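Glutamate receptor IIB,Glutamate receptor IIB (Drosophila melanogaster, PDB 4WXJ) probably serves as a subunit of a glutamate-gated ion channel of the postsynaptic muscle membrane, this chain being the subunit's glutamate-binding domain. Local coordinates at residues 10-21 with 89-97. Numbering follows the deposited sequence.
Sequences RYTVATRVGKPY and NAQIGICDL. With GLU (glutamic acid), chain C.
Val-13 and Ala-14 pair in parallel with Ile-92 and Gly-93, joining the central and an outer strand of the three-stranded sheet in the first lobe of the clamshell-shaped ligand-binding domain. The ladder is close along its middle: Ala-14 N donates to Ile-92 O (2.7 Å), and Ile-94 N returns a bond to Ala-14 O (3.0 Å). Thr-12 O takes two donors, Gln-91 N in its carbonyl plane and Ile-92 N tilted from it. Before these pairs the Gln-91 side chain, bent at chi2 (70°), stands in for a main-chain acceptor, its OE1 2.7 Å from Thr-12 N. Beyond them Thr-15 OG1, set anti to the backbone N (chi1 -177°), reaches Ile-94 O, donating at 2.9 Å. Val-13 CG1 meets Ile-94 CG2 on one side of the sheet; Ala-14 CB and Ala-90 CB touch on the other. The outer end is looser, with Arg-10 exposed and poorly ordered and Asn-89 leading away. At the opposite end the Tyr-21 ring stacks on the Asp-96 carboxylate, planes 4° apart, with a CH-pi contact from Asp-96 CB over one face, offset toward CZ and CE2. A water links Arg-16 NH1 to Asp-96 OD1; Asn-66 O steadies Arg-16 NE, and Tyr-68 and Asn-203 hold OD2. Bound glutamate (GLU N) donates a hydrogen bond to Asp-96 O (2.6 Å), presented by an inverse gamma turn whose loop these side-chain contacts probably help to fix.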
# COMPACT_ATOMS: atom_id res chain seq x y z
N ARG A 10 20.28 10.02 13.35
CA ARG A 10 20.03 8.88 12.48
C ARG A 10 18.67 8.26 12.79
O ARG A 10 18.31 8.08 13.95
CB ARG A 10 21.13 7.84 12.62
CG ARG A 10 21.01 6.67 11.65
CD ARG A 10 22.16 5.69 11.80
NE ARG A 10 22.19 5.10 13.13
CZ ARG A 10 21.47 4.05 13.51
NH1 ARG A 10 20.64 3.46 12.67
NH2 ARG A 10 21.58 3.58 14.75
N TYR A 11 17.92 7.94 11.74
CA TYR A 11 16.60 7.32 11.88
C TYR A 11 16.58 5.91 11.29
O TYR A 11 16.99 5.70 10.15
CB TYR A 11 15.53 8.17 11.18
CG TYR A 11 15.30 9.52 11.80
CD1 TYR A 11 15.19 9.67 13.18
CD2 TYR A 11 15.19 10.66 11.01
CE1 TYR A 11 14.97 10.92 13.75
CE2 TYR A 11 14.98 11.90 11.57
CZ TYR A 11 14.87 12.03 12.93
OH TYR A 11 14.66 13.27 13.49
N THR A 12 16.11 4.96 12.08
CA THR A 12 15.87 3.62 11.57
C THR A 12 14.57 3.64 10.77
O THR A 12 13.51 3.96 11.30
CB THR A 12 15.78 2.58 12.71
OG1 THR A 12 17.04 2.51 13.39
CG2 THR A 12 15.43 1.20 12.16
N VAL A 13 14.67 3.31 9.49
CA VAL A 13 13.52 3.35 8.58
C VAL A 13 12.95 1.96 8.37
O VAL A 13 13.54 1.13 7.68
CB VAL A 13 13.90 3.96 7.22
CG1 VAL A 13 12.69 3.99 6.28
CG2 VAL A 13 14.47 5.36 7.40
N ALA A 14 11.78 1.71 8.95
CA ALA A 14 11.09 0.44 8.77
C ALA A 14 10.32 0.46 7.46
O ALA A 14 9.61 1.42 7.16
CB ALA A 14 10.16 0.16 9.94
N THR A 15 10.46 -0.60 6.67
CA THR A 15 9.74 -0.72 5.41
C THR A 15 9.42 -2.18 5.13
O THR A 15 9.63 -3.04 5.99
CB THR A 15 10.55 -0.13 4.24
OG1 THR A 15 9.78 -0.19 3.03
CG2 THR A 15 11.86 -0.87 4.05
N ARG A 16 8.90 -2.45 3.94
CA ARG A 16 8.61 -3.81 3.51
C ARG A 16 8.99 -3.96 2.04
O ARG A 16 8.99 -2.98 1.29
CB ARG A 16 7.13 -4.15 3.72
CG ARG A 16 6.18 -3.35 2.84
CD ARG A 16 4.72 -3.72 3.11
NE ARG A 16 4.46 -5.14 2.90
CZ ARG A 16 4.20 -5.70 1.72
NH1 ARG A 16 4.18 -4.95 0.62
NH2 ARG A 16 3.98 -7.00 1.63
N VAL A 17 9.31 -5.18 1.64
CA VAL A 17 9.70 -5.45 0.27
C VAL A 17 8.47 -5.53 -0.62
O VAL A 17 7.58 -6.36 -0.41
CB VAL A 17 10.51 -6.76 0.16
CG1 VAL A 17 10.80 -7.10 -1.30
CG2 VAL A 17 11.80 -6.64 0.95
N GLY A 18 8.41 -4.65 -1.62
CA GLY A 18 7.29 -4.61 -2.53
C GLY A 18 7.49 -3.50 -3.54
O GLY A 18 7.56 -2.32 -3.18
N LYS A 19 7.58 -3.87 -4.81
CA LYS A 19 7.82 -2.91 -5.87
C LYS A 19 6.57 -2.09 -6.15
O LYS A 19 5.46 -2.57 -5.93
CB LYS A 19 8.27 -3.63 -7.14
CG LYS A 19 9.62 -4.31 -7.01
CD LYS A 19 9.94 -5.13 -8.25
CE LYS A 19 11.34 -5.73 -8.18
NZ LYS A 19 11.60 -6.68 -9.30
N PRO A 20 6.74 -0.85 -6.65
CA PRO A 20 8.00 -0.17 -6.96
C PRO A 20 8.54 0.68 -5.81
O PRO A 20 9.40 1.54 -6.03
CB PRO A 20 7.63 0.71 -8.15
CG PRO A 20 6.21 1.08 -7.87
CD PRO A 20 5.58 -0.09 -7.15
N TYR A 21 8.06 0.44 -4.59
CA TYR A 21 8.39 1.31 -3.46
C TYR A 21 9.72 0.95 -2.83
O TYR A 21 10.53 1.83 -2.52
CB TYR A 21 7.27 1.24 -2.41
CG TYR A 21 5.91 1.52 -2.99
CD1 TYR A 21 5.46 2.82 -3.17
CD2 TYR A 21 5.07 0.48 -3.37
CE1 TYR A 21 4.22 3.08 -3.71
CE2 TYR A 21 3.82 0.73 -3.90
CZ TYR A 21 3.40 2.04 -4.08
OH TYR A 21 2.16 2.29 -4.60
N ASN A 89 11.32 0.47 17.78
CA ASN A 89 12.46 -0.14 17.11
C ASN A 89 12.81 0.61 15.83
O ASN A 89 13.88 0.43 15.26
CB ASN A 89 12.18 -1.61 16.79
CG ASN A 89 12.12 -2.48 18.03
OD1 ASN A 89 12.56 -2.08 19.10
ND2 ASN A 89 11.57 -3.68 17.88
N ALA A 90 11.87 1.45 15.38
CA ALA A 90 12.08 2.30 14.22
C ALA A 90 11.46 3.67 14.48
O ALA A 90 10.49 3.78 15.23
CB ALA A 90 11.49 1.67 12.98
N GLN A 91 12.04 4.69 13.86
CA GLN A 91 11.57 6.06 14.04
C GLN A 91 10.73 6.52 12.85
O GLN A 91 9.94 7.46 12.96
CB GLN A 91 12.76 7.01 14.23
CG GLN A 91 13.56 6.77 15.51
CD GLN A 91 14.35 5.48 15.49
OE1 GLN A 91 15.07 5.20 14.53
NE2 GLN A 91 14.22 4.68 16.54
N ILE A 92 10.90 5.83 11.73
CA ILE A 92 10.19 6.17 10.50
C ILE A 92 9.71 4.90 9.80
O ILE A 92 10.47 3.94 9.65
CB ILE A 92 11.10 6.99 9.55
CG1 ILE A 92 11.35 8.38 10.14
CG2 ILE A 92 10.46 7.12 8.16
CD1 ILE A 92 12.36 9.22 9.38
N GLY A 93 8.45 4.90 9.38
CA GLY A 93 7.87 3.79 8.64
C GLY A 93 7.33 4.27 7.31
O GLY A 93 6.58 5.26 7.26
N ILE A 94 7.70 3.60 6.22
CA ILE A 94 7.32 4.05 4.89
C ILE A 94 7.19 2.93 3.86
O ILE A 94 7.95 1.96 3.87
CB ILE A 94 8.33 5.09 4.35
CG1 ILE A 94 7.87 5.63 2.99
CG2 ILE A 94 9.73 4.49 4.26
CD1 ILE A 94 8.66 6.82 2.49
N CYS A 95 6.21 3.11 2.98
CA CYS A 95 5.97 2.30 1.78
C CYS A 95 4.66 2.82 1.22
O CYS A 95 4.32 3.98 1.44
CB CYS A 95 5.90 0.80 2.08
SG CYS A 95 4.56 0.33 3.20
N ASP A 96 3.92 1.98 0.50
CA ASP A 96 2.52 2.31 0.21
C ASP A 96 1.71 2.11 1.48
O ASP A 96 0.88 1.20 1.57
CB ASP A 96 1.96 1.45 -0.93
CG ASP A 96 2.24 -0.03 -0.75
OD1 ASP A 96 3.31 -0.37 -0.21
OD2 ASP A 96 1.38 -0.84 -1.16
N LEU A 97 1.98 2.96 2.47
CA LEU A 97 1.39 2.83 3.79
C LEU A 97 0.18 3.74 3.90
O LEU A 97 0.31 4.95 4.05
CB LEU A 97 2.42 3.16 4.87
CG LEU A 97 2.06 2.81 6.32
CD1 LEU A 97 1.87 1.31 6.51
CD2 LEU A 97 3.15 3.33 7.25
N GLU C . -1.58 0.40 1.22
CA GLU C . -2.39 -0.64 1.90
C GLU C . -2.13 -0.63 3.40
O GLU C . -1.45 0.27 3.90
CB GLU C . -2.08 -2.02 1.32
CG GLU C . -2.64 -2.26 -0.08
CD GLU C . -4.12 -2.64 -0.09
OE1 GLU C . -4.71 -2.67 -1.19
OE2 GLU C . -4.69 -2.91 0.99
OXT GLU C . -2.58 -1.50 4.15
O HOH W 1 4.78 -2.41 -0.34